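Local coordinates for protein Z5138 gene product (Escherichia coli, PDB 1XOU) that probably acts as a type III secretion chaperone, CesAB, that keeps the translocator proteins EspA and EspB ready for export, at residues Ser42-Ala45 with Lys46-Gln50; Ala51-Lys54 with Leu55-Leu58. The protein carries 1 engineered substitution. All blocks are in the same frame, centred on the assembly; numbering follows the deposited sequence.

Contact 1 of 2, residues Ser42-Ala45 with Lys46-Gln50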
loop_
_atom_site.group_PDB
_atom_site.type_symbol
_atom_site.label_atom_id
_atom_site.label_comp_id
_atom_site.label_asym_id
_atom_site.label_seq_id
_atom_site.Cartn_x
_atom_site.Cartn_y
_atom_site.Cartn_z
ATOM N N SER B 42 -14.482 19.977 6.095
ATOM C CA SER B 42 -14.120 21.381 5.920
ATOM C C SER B 42 -15.382 22.222 5.995
ATOM O O SER B 42 -15.502 23.106 6.840
ATOM C CB SER B 42 -13.460 21.608 4.561
ATOM O OG SER B 42 -12.159 21.072 4.544
ATOM N N GLU B 43 -16.321 21.944 5.097
ATOM C CA GLU B 43 -17.581 22.666 5.062
ATOM C C GLU B 43 -18.162 22.794 6.457
ATOM O O GLU B 43 -18.569 23.877 6.855
ATOM C CB GLU B 43 -18.575 21.951 4.154
ATOM C CG GLU B 43 -18.123 21.882 2.711
ATOM C CD GLU B 43 -17.842 23.257 2.126
ATOM O OE1 GLU B 43 -18.796 24.055 1.977
ATOM O OE2 GLU B 43 -16.664 23.541 1.821
ATOM N N LYS B 44 -18.186 21.697 7.209
ATOM C CA LYS B 44 -18.743 21.742 8.553
ATOM C C LYS B 44 -17.874 22.584 9.483
ATOM O O LYS B 44 -18.367 23.152 10.454
ATOM C CB LYS B 44 -18.917 20.323 9.124
ATOM C CG LYS B 44 -19.850 20.268 10.354
ATOM C CD LYS B 44 -20.180 18.841 10.825
ATOM C CE LYS B 44 -19.031 18.199 11.615
ATOM N NZ LYS B 44 -19.306 16.805 12.109
ATOM N N ALA B 45 -16.583 22.671 9.177
ATOM C CA ALA B 45 -15.652 23.449 9.990
ATOM C C ALA B 45 -15.954 24.938 9.873
ATOM O O ALA B 45 -15.674 25.705 10.792
ATOM C CB ALA B 45 -14.210 23.172 9.560
ATOM N N LYS B 46 -16.514 25.343 8.735
ATOM C CA LYS B 46 -16.869 26.740 8.503
ATOM C C LYS B 46 -17.599 27.287 9.724
ATOM O O LYS B 46 -17.171 28.261 10.339
ATOM C CB LYS B 46 -17.805 26.869 7.299
ATOM C CG LYS B 46 -17.176 26.682 5.928
ATOM C CD LYS B 46 -18.275 26.687 4.861
ATOM C CE LYS B 46 -17.808 27.214 3.502
ATOM N NZ LYS B 46 -16.865 26.313 2.788
ATOM N N THR B 47 -18.700 26.632 10.079
ATOM C CA THR B 47 -19.536 27.053 11.197
ATOM C C THR B 47 -19.246 26.362 12.538
ATOM O O THR B 47 -19.392 26.966 13.600
ATOM C CB THR B 47 -21.022 26.830 10.842
ATOM O OG1 THR B 47 -21.315 25.427 10.858
ATOM C CG2 THR B 47 -21.317 27.359 9.442
ATOM N N ASP B 48 -18.830 25.103 12.484
ATOM C CA ASP B 48 -18.562 24.332 13.690
ATOM C C ASP B 48 -17.079 24.210 14.056
ATOM O O ASP B 48 -16.269 23.738 13.258
ATOM C CB ASP B 48 -19.181 22.942 13.529
ATOM C CG ASP B 48 -18.968 22.067 14.736
ATOM O OD1 ASP B 48 -19.614 21.000 14.806
ATOM O OD2 ASP B 48 -18.154 22.436 15.611
ATOM N N PRO B 49 -16.712 24.629 15.281
ATOM C CA PRO B 49 -15.333 24.579 15.779
ATOM C C PRO B 49 -14.889 23.190 16.232
ATOM O O PRO B 49 -13.701 22.956 16.451
ATOM C CB PRO B 49 -15.350 25.584 16.923
ATOM C CG PRO B 49 -16.707 25.402 17.480
ATOM C CD PRO B 49 -17.572 25.351 16.235
ATOM N N GLN B 50 -15.841 22.278 16.387
ATOM C CA GLN B 50 -15.518 20.914 16.789
ATOM C C GLN B 50 -14.899 20.288 15.545
ATOM O O GLN B 50 -13.929 19.540 15.615
ATOM C CB GLN B 50 -16.791 20.150 17.176
ATOM C CG GLN B 50 -16.601 19.082 18.260
ATOM C CD GLN B 50 -16.502 19.672 19.673
ATOM O OE1 GLN B 50 -17.443 20.317 20.159
ATOM N NE2 GLN B 50 -15.361 19.448 20.336
#

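Contact 2 of 2, residues Ala51-Lys54 with Leu55-Leu58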
loop_
_atom_site.group_PDB
_atom_site.type_symbol
_atom_site.label_atom_id
_atom_site.label_comp_id
_atom_site.label_asym_id
_atom_site.label_seq_id
_atom_site.Cartn_x
_atom_site.Cartn_y
_atom_site.Cartn_z
ATOM N N ALA B 51 -15.478 20.621 14.397
ATOM C CA ALA B 51 -15.007 20.126 13.115
ATOM C C ALA B 51 -13.637 20.729 12.804
ATOM O O ALA B 51 -12.730 20.041 12.342
ATOM C CB ALA B 51 -16.013 20.496 12.014
ATOM N N ALA B 52 -13.500 22.023 13.062
ATOM C CA ALA B 52 -12.254 22.725 12.806
ATOM C C ALA B 52 -11.102 22.085 13.573
ATOM O O ALA B 52 -10.015 21.901 13.030
ATOM C CB ALA B 52 -12.400 24.190 13.194
ATOM N N GLU B 53 -11.343 21.745 14.834
ATOM C CA GLU B 53 -10.322 21.125 15.664
ATOM C C GLU B 53 -9.963 19.730 15.136
ATOM O O GLU B 53 -8.809 19.304 15.218
ATOM C CB GLU B 53 -10.816 21.034 17.103
ATOM C CG GLU B 53 -9.800 20.460 18.076
ATOM C CD GLU B 53 -8.565 21.345 18.239
ATOM O OE1 GLU B 53 -7.641 20.943 18.994
ATOM O OE2 GLU B 53 -8.524 22.436 17.615
ATOM N N LYS B 54 -10.956 19.019 14.604
ATOM C CA LYS B 54 -10.737 17.693 14.041
ATOM C C LYS B 54 -9.854 17.840 12.813
ATOM O O LYS B 54 -8.812 17.200 12.700
ATOM C CB LYS B 54 -12.074 17.035 13.649
ATOM C CG LYS B 54 -12.824 16.384 14.821
ATOM C CD LYS B 54 -14.112 15.654 14.390
ATOM C CE LYS B 54 -15.185 16.632 13.888
ATOM N NZ LYS B 54 -16.501 16.003 13.492
ATOM N N LEU B 55 -10.277 18.698 11.897
ATOM C CA LEU B 55 -9.530 18.942 10.674
ATOM C C LEU B 55 -8.062 19.262 10.947
ATOM O O LEU B 55 -7.173 18.627 10.377
ATOM C CB LEU B 55 -10.157 20.100 9.894
ATOM C CG LEU B 55 -10.383 19.874 8.395
ATOM C CD1 LEU B 55 -10.767 21.195 7.733
ATOM C CD2 LEU B 55 -9.126 19.299 7.761
ATOM N N ASN B 56 -7.807 20.237 11.818
ATOM C CA ASN B 56 -6.436 20.633 12.136
ATOM C C ASN B 56 -5.622 19.484 12.707
ATOM O O ASN B 56 -4.425 19.363 12.437
ATOM C CB ASN B 56 -6.418 21.803 13.118
ATOM C CG ASN B 56 -7.219 22.990 12.628
ATOM O OD1 ASN B 56 -7.259 23.285 11.435
ATOM N ND2 ASN B 56 -7.855 23.691 13.559
ATOM N N LYS B 57 -6.267 18.651 13.514
ATOM C CA LYS B 57 -5.593 17.491 14.088
ATOM C C LYS B 57 -5.218 16.558 12.935
ATOM O O LYS B 57 -4.117 16.006 12.904
ATOM C CB LYS B 57 -6.509 16.769 15.099
ATOM C CG LYS B 57 -6.450 17.366 16.500
ATOM C CD LYS B 57 -4.984 17.440 16.936
ATOM C CE LYS B 57 -4.741 18.437 18.072
ATOM N NZ LYS B 57 -3.271 18.758 18.207
ATOM N N LEU B 58 -6.142 16.403 11.989
ATOM C CA LEU B 58 -5.920 15.563 10.815
ATOM C C LEU B 58 -4.767 16.108 9.990
ATOM O O LEU B 58 -3.850 15.375 9.609
ATOM C CB LEU B 58 -7.168 15.530 9.942
ATOM C CG LEU B 58 -7.974 14.233 9.980
ATOM C CD1 LEU B 58 -9.181 14.373 9.068
ATOM C CD2 LEU B 58 -7.102 13.074 9.538
#

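Contact 1 of 2, residues Ser42-Ala45 with Lys46-Gln50
Glu43 and Lys46 run side by side on the outer surface of the helix, three residues apart and pointing the same way, and meet in a salt bridge. The lysine NZ approaches both carboxylate oxygens at similar range, with Glu43 OE2 2.9 Å from Lys46 NZ and Glu43 OE1 3.1 Å from it, so NZ sits between the two oxygens; as hydrogen bonds both are weak. Two bends bring the charges together: the glutamate folds at chi2 (-57°), whereas the lysine stays extended until its last torsion, chi4 (70°), turns NZ back toward the carboxylate. On the way the lysine methylenes pass over Glu43 O, which lies 3.3 Å from Lys46 CG. Beneath this pair the backbone N of Lys46 is shared between Ser42 O and Glu43 O, each 3.1 Å away. Asp48 N bonds back to Lys44 O, 2.9 Å and fairly straight, leading into the turn. The CA-H of Ala45 also points to Asp48 O, with 3.3 Å from Ala45 CA to that oxygen. Asp48 then serves as N-cap of the following helix: with its CG anti to the backbone N (chi1 -179°), OD2 accepts from Gln50 N, though this bond is modelled implausibly short and its exact geometry is doubtful; OD2 also takes a weak bond from Ala51 N. Lys44 NZ stands 5.0 Å from Asp48 OD1, which may favour a weak attraction, and has the like-charged Lys54 close by. The stretch forms the tight turn between helix 3-47 and helix 49-64, an antiparallel hairpin in which Ser42 touches Leu55, and Lys44 and Ala45 rest on Ala51.

Contact 2 of 2, residues Ala51-Lys54 with Leu55-Leu58
Residues 51-54 and 55-58 form two consecutive turns of one alpha-helix, joined by four successive i to i+4 backbone bonds. The first is the straightest, Leu55 N to Ala51 O at 2.8 Å with an N-H...O angle of 178°; Lys57 N to Glu53 O, at 3.1 Å, is the most bent, its donor standing above the carbonyl plane. Asn56 folds back over the preceding turn: its CG lies anti to the carbonyl carbon (chi1 -55°), which brings the amide back over that turn, with ND2 2.9 Å from Ala52 O, although the angle is too poor for a hydrogen bond. Glu53 and Lys57 extend side by side from the exposed face. Glu53 OE1 meets the aliphatic Lys57 CE at 3.9 Å, but lies 4.9 Å from Lys57 NZ, so any attraction is probably weak and there is no salt bridge; the ammonium group instead bridges to Glu60. Buried Ala51, Leu55 and Leu58 contrast with this charged surface. Ala51 and Lys54 pack on Leu41 of helix 3-47, while Leu55 and Leu58 meet apolar side chains of the other protein chain in the assembly and Lys54 lies on the backbone of that chain.

From the N terminus, the chain runs up the long helix 3-47 and reverses in contact 1, which bridges the end of that helix and the start of helix 49-64. Contact 2 follows immediately within the latter helix. The two therefore stand in series along the chain, neither nesting nor crossing, and no residues intervene between the segments of either. Their centres lie 9 Å apart, and the folding back of the chain also brings them into side-chain contact, with Ala45 CB 3.8 Å from Ala52 N. Contact 1 makes the turn between the antiparallel helices at one end of the elongated chain; contact 2 is the part of helix 49-64 from which Ala51, Lys54 and Leu55 face helix 3-47.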